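TRNA (Guanosine-2'-O-)-methyltransferase (Aquifex aeolicus, PDB 1ZJR) catalyses the S-adenosyl-L-methionine-dependent 2'-O-methylation of guanosine 18 in a subset of tRNA species. Local coordinates at residues A[24-29]-A[49-54]; A[97-102]-A[119-124]. One frame throughout, in Å; residues are numbered along the deposited sequence.

After helix 7-19 the chain enters the sheet at strand 26-31. It passes through helix 36-49 and returns along strand 51-57, where contact 1 closes this first beta-alpha-beta unit. Strand 79-82 and helix 86-95 follow. Contact 2 then pairs strand 99-103 with strand 121-126 and closes a second loop, which contains the short strand 110-111 and no helix. The two loops follow one another in series and do not cross. Strand 121-126 lies beside strand 26-31, so the two contacts join into four adjacent parallel strands. Probable backbone hydrogen bonds between Ile27 and both Thr121 and Leu123 make the join. The later strand 142-145 is added beside strand 99-103.

Contact 1: residues A[24-29]-A[49-54]; sequences KDLIVF and VGVLYL
Ile27 lays its CD1 methyl against the root of the Tyr53 ring, 3.7 Å from Tyr53 CD1. The two residues sit on neighbouring parallel strands of a beta-alpha-beta unit, in which helix 36-49 links strand 26-31 to strand 51-57. Gly50 ends that helix in a Schellman motif. Ile27 CG1 lies beside its own backbone N (chi1 -47°), which carries CD1 toward the tyrosine. Leu52 CG lies over one face of the Tyr53 ring, toward its rim, and Lys24 O lies at the ring edge.

Val28 and Leu54 point to the other side of the sheet. Val28 CG1 packs on Leu54 CD2 at 3.8 Å. The second branch, Val28 CG2, meets Val51 CG2 at 3.9 Å, with the two side chains at about a right angle. Cys46 of helix 36-49 and Leu165 of helix 157-174 also touch Val28 on this side.

The strands diverge toward their N-terminal ends. Val28 N still gives a nearly straight hydrogen bond (173°) to Tyr53 O, 3.2 Å away. One step back, a water fills in for direct pairing. It donates to Leu26 O at 2.6 Å and accepts from Leu52 N at 2.9 Å.

Contact 2: residues A[97-102]-A[119-124]; sequences GFQIVA and KPTVLV
The Phe98 ring carries Pro120 CB over one face in a CH-pi contact, 3.9 Å from CB to the ring centroid and 14° off the normal. Phe93 of helix 86-95 meets the same ring edge-to-face. Val122 CG2 approaches it obliquely, 3.9 Å from Phe98 CD1. These groups lie at the start of two adjacent parallel strands, 99-103 and 121-126, in the sheet of the SPOUT methyltransferase fold. Four backbone hydrogen bonds join the strands in regular alternation. The shortest runs 2.8 Å from Val124 N to Val101 O.

Ile100 and Val122 lie side by side on the face that packs against helix 86-95. On the other face Val101 CG2 touches Thr121 CG2 at 3.6 Å. Leu123 also points to this side, near Thr103, a predicted S-adenosyl-L-methionine-binding residue.

Gln99 CG sits between its backbone N and carbonyl carbon (chi1 66°). This brings the extended chain across Lys119, with Gln99 CD 3.5 Å from Lys119 CD. Thr121 OG1 donates to Lys119 O at 2.7 Å, from above the carbonyl plane. Cutting Gln99 back to an alanine is likely to open a gap beside Thr121 and leave the Lys119 chain freer to swing.

Pro120 O accepts two hydrogen bonds. Gln99 N comes in tilted 29° from the carbonyl plane, and a water that also donates to Gly97 O reaches Pro120 O at 2.8 Å.

Contact 1: residues A[24-29]-A[49-54]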
# COMPACT_ATOMS: atom_id res chain seq x y z
N LYS A 24 2.40 -10.36 1.53
CA LYS A 24 0.98 -10.51 1.24
C LYS A 24 0.12 -9.96 2.37
O LYS A 24 -1.07 -9.72 2.20
CB LYS A 24 0.63 -11.99 1.03
CG LYS A 24 0.50 -12.77 2.32
CD LYS A 24 -0.09 -14.16 2.06
CE LYS A 24 -0.45 -14.86 3.36
NZ LYS A 24 -1.03 -16.21 3.12
N ASP A 25 0.79 -9.74 3.49
CA ASP A 25 0.21 -9.28 4.74
C ASP A 25 0.17 -7.76 4.98
O ASP A 25 -0.55 -7.28 5.86
CB ASP A 25 1.03 -9.96 5.85
CG ASP A 25 0.39 -9.87 7.17
OD1 ASP A 25 -0.83 -10.15 7.24
OD2 ASP A 25 1.09 -9.52 8.14
N LEU A 26 0.96 -7.02 4.21
CA LEU A 26 1.03 -5.56 4.36
C LEU A 26 0.22 -4.91 3.23
O LEU A 26 0.66 -4.86 2.09
CB LEU A 26 2.50 -5.12 4.30
CG LEU A 26 2.80 -3.65 4.56
CD1 LEU A 26 2.24 -3.24 5.93
CD2 LEU A 26 4.29 -3.43 4.51
N ILE A 27 -0.97 -4.42 3.58
CA ILE A 27 -1.89 -3.83 2.61
C ILE A 27 -1.91 -2.31 2.70
O ILE A 27 -1.76 -1.75 3.78
CB ILE A 27 -3.34 -4.32 2.86
CG1 ILE A 27 -3.37 -5.84 3.04
CG2 ILE A 27 -4.25 -3.89 1.70
CD1 ILE A 27 -2.88 -6.63 1.85
N VAL A 28 -2.09 -1.65 1.56
CA VAL A 28 -2.17 -0.19 1.56
C VAL A 28 -3.51 0.22 0.94
O VAL A 28 -3.95 -0.35 -0.06
CB VAL A 28 -1.04 0.45 0.73
CG1 VAL A 28 -1.26 1.97 0.65
CG2 VAL A 28 0.31 0.16 1.37
N PHE A 29 -4.15 1.21 1.55
CA PHE A 29 -5.42 1.72 1.07
C PHE A 29 -5.25 3.23 0.87
O PHE A 29 -4.95 3.94 1.82
CB PHE A 29 -6.53 1.48 2.10
CG PHE A 29 -7.92 1.72 1.57
CD1 PHE A 29 -8.76 0.66 1.27
CD2 PHE A 29 -8.38 3.02 1.35
CE1 PHE A 29 -10.04 0.87 0.75
CE2 PHE A 29 -9.66 3.25 0.83
CZ PHE A 29 -10.49 2.17 0.53
N VAL A 49 8.68 -1.58 -1.17
CA VAL A 49 8.69 -2.24 0.13
C VAL A 49 8.11 -3.63 0.17
O VAL A 49 8.10 -4.26 1.22
CB VAL A 49 7.98 -1.40 1.22
CG1 VAL A 49 8.80 -0.16 1.52
CG2 VAL A 49 6.57 -1.03 0.77
N GLY A 50 7.61 -4.10 -0.97
CA GLY A 50 7.05 -5.44 -0.99
C GLY A 50 5.55 -5.52 -0.85
O GLY A 50 5.01 -6.59 -0.57
N VAL A 51 4.86 -4.40 -1.02
CA VAL A 51 3.40 -4.42 -0.91
C VAL A 51 2.85 -5.05 -2.18
O VAL A 51 3.26 -4.69 -3.30
CB VAL A 51 2.82 -3.00 -0.75
CG1 VAL A 51 1.29 -3.04 -0.93
CG2 VAL A 51 3.15 -2.46 0.64
N LEU A 52 1.93 -5.99 -2.01
CA LEU A 52 1.33 -6.68 -3.15
C LEU A 52 -0.08 -6.18 -3.48
O LEU A 52 -0.50 -6.24 -4.63
CB LEU A 52 1.26 -8.19 -2.87
CG LEU A 52 0.65 -9.05 -3.98
CD1 LEU A 52 1.52 -9.00 -5.22
CD2 LEU A 52 0.51 -10.49 -3.49
N TYR A 53 -0.80 -5.70 -2.47
CA TYR A 53 -2.16 -5.21 -2.69
C TYR A 53 -2.36 -3.74 -2.32
O TYR A 53 -2.12 -3.35 -1.17
CB TYR A 53 -3.16 -6.05 -1.91
CG TYR A 53 -3.09 -7.53 -2.19
CD1 TYR A 53 -2.40 -8.39 -1.33
CD2 TYR A 53 -3.72 -8.08 -3.31
CE1 TYR A 53 -2.35 -9.76 -1.58
CE2 TYR A 53 -3.67 -9.45 -3.58
CZ TYR A 53 -2.98 -10.28 -2.71
OH TYR A 53 -2.94 -11.64 -2.95
N LEU A 54 -2.81 -2.95 -3.29
CA LEU A 54 -3.09 -1.53 -3.09
C LEU A 54 -4.54 -1.30 -3.49
O LEU A 54 -4.92 -1.54 -4.64
CB LEU A 54 -2.20 -0.68 -4.01
CG LEU A 54 -1.85 0.79 -3.67
CD1 LEU A 54 -1.79 1.56 -4.97
CD2 LEU A 54 -2.84 1.42 -2.72
O HOH W 1 0.29 -6.66 0.28

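Contact 2: residues A[97-102]-A[119-124]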
# COMPACT_ATOMS: atom_id res chain seq x y z
N GLY A 97 -8.73 -10.19 10.90
CA GLY A 97 -7.57 -10.10 11.77
C GLY A 97 -6.55 -9.03 11.43
O GLY A 97 -5.48 -8.96 12.05
N PHE A 98 -6.85 -8.18 10.45
CA PHE A 98 -5.93 -7.12 10.07
C PHE A 98 -6.15 -5.88 10.93
O PHE A 98 -7.29 -5.49 11.17
CB PHE A 98 -6.15 -6.72 8.60
CG PHE A 98 -5.59 -7.70 7.61
CD1 PHE A 98 -4.46 -7.37 6.85
CD2 PHE A 98 -6.20 -8.93 7.41
CE1 PHE A 98 -3.96 -8.26 5.90
CE2 PHE A 98 -5.70 -9.83 6.46
CZ PHE A 98 -4.58 -9.49 5.70
N GLN A 99 -5.06 -5.27 11.40
CA GLN A 99 -5.20 -4.04 12.18
C GLN A 99 -5.28 -2.92 11.16
O GLN A 99 -4.53 -2.90 10.18
CB GLN A 99 -4.00 -3.82 13.10
CG GLN A 99 -2.68 -3.55 12.39
CD GLN A 99 -1.57 -3.12 13.35
OE1 GLN A 99 -0.39 -3.09 12.99
NE2 GLN A 99 -1.94 -2.79 14.58
N ILE A 100 -6.21 -1.99 11.37
CA ILE A 100 -6.38 -0.86 10.47
C ILE A 100 -5.64 0.34 11.05
O ILE A 100 -6.00 0.85 12.11
CB ILE A 100 -7.87 -0.51 10.29
CG1 ILE A 100 -8.66 -1.78 9.96
CG2 ILE A 100 -8.04 0.54 9.20
CD1 ILE A 100 -8.19 -2.51 8.71
N VAL A 101 -4.59 0.77 10.35
CA VAL A 101 -3.75 1.89 10.76
C VAL A 101 -4.01 3.07 9.83
O VAL A 101 -3.73 3.00 8.63
CB VAL A 101 -2.26 1.48 10.68
CG1 VAL A 101 -1.35 2.62 11.13
CG2 VAL A 101 -2.03 0.23 11.55
N ALA A 102 -4.55 4.16 10.38
CA ALA A 102 -4.88 5.31 9.55
C ALA A 102 -4.19 6.61 9.94
O ALA A 102 -4.07 6.94 11.12
CB ALA A 102 -6.38 5.51 9.55
N LYS A 119 2.61 -7.36 11.98
CA LYS A 119 1.41 -8.19 12.01
C LYS A 119 0.54 -7.79 10.81
O LYS A 119 0.78 -6.76 10.20
CB LYS A 119 0.62 -7.93 13.30
CG LYS A 119 0.23 -6.47 13.48
CD LYS A 119 -0.71 -6.25 14.66
CE LYS A 119 -0.03 -6.52 15.98
NZ LYS A 119 -0.91 -6.12 17.12
N PRO A 120 -0.46 -8.62 10.46
CA PRO A 120 -1.33 -8.28 9.32
C PRO A 120 -1.82 -6.85 9.50
O PRO A 120 -2.49 -6.53 10.50
CB PRO A 120 -2.45 -9.31 9.43
CG PRO A 120 -1.71 -10.52 9.93
CD PRO A 120 -0.83 -9.93 11.02
N THR A 121 -1.50 -6.00 8.53
CA THR A 121 -1.85 -4.59 8.61
C THR A 121 -2.33 -3.95 7.31
O THR A 121 -1.84 -4.26 6.23
CB THR A 121 -0.61 -3.76 9.04
OG1 THR A 121 -0.14 -4.23 10.30
CG2 THR A 121 -0.95 -2.27 9.12
N VAL A 122 -3.31 -3.06 7.43
CA VAL A 122 -3.79 -2.31 6.28
C VAL A 122 -3.45 -0.86 6.64
O VAL A 122 -4.00 -0.32 7.59
CB VAL A 122 -5.33 -2.40 6.08
CG1 VAL A 122 -5.74 -1.45 4.96
CG2 VAL A 122 -5.74 -3.83 5.71
N LEU A 123 -2.53 -0.25 5.90
CA LEU A 123 -2.16 1.14 6.13
C LEU A 123 -3.05 2.02 5.26
O LEU A 123 -3.04 1.89 4.04
CB LEU A 123 -0.69 1.39 5.75
CG LEU A 123 -0.29 2.87 5.72
CD1 LEU A 123 -0.37 3.44 7.13
CD2 LEU A 123 1.12 3.02 5.16
N VAL A 124 -3.81 2.92 5.88
CA VAL A 124 -4.69 3.80 5.12
C VAL A 124 -4.13 5.22 5.12
O VAL A 124 -3.89 5.80 6.18
CB VAL A 124 -6.12 3.85 5.72
CG1 VAL A 124 -7.07 4.55 4.75
CG2 VAL A 124 -6.61 2.43 6.02
O HOH W 2 -3.16 -7.98 12.84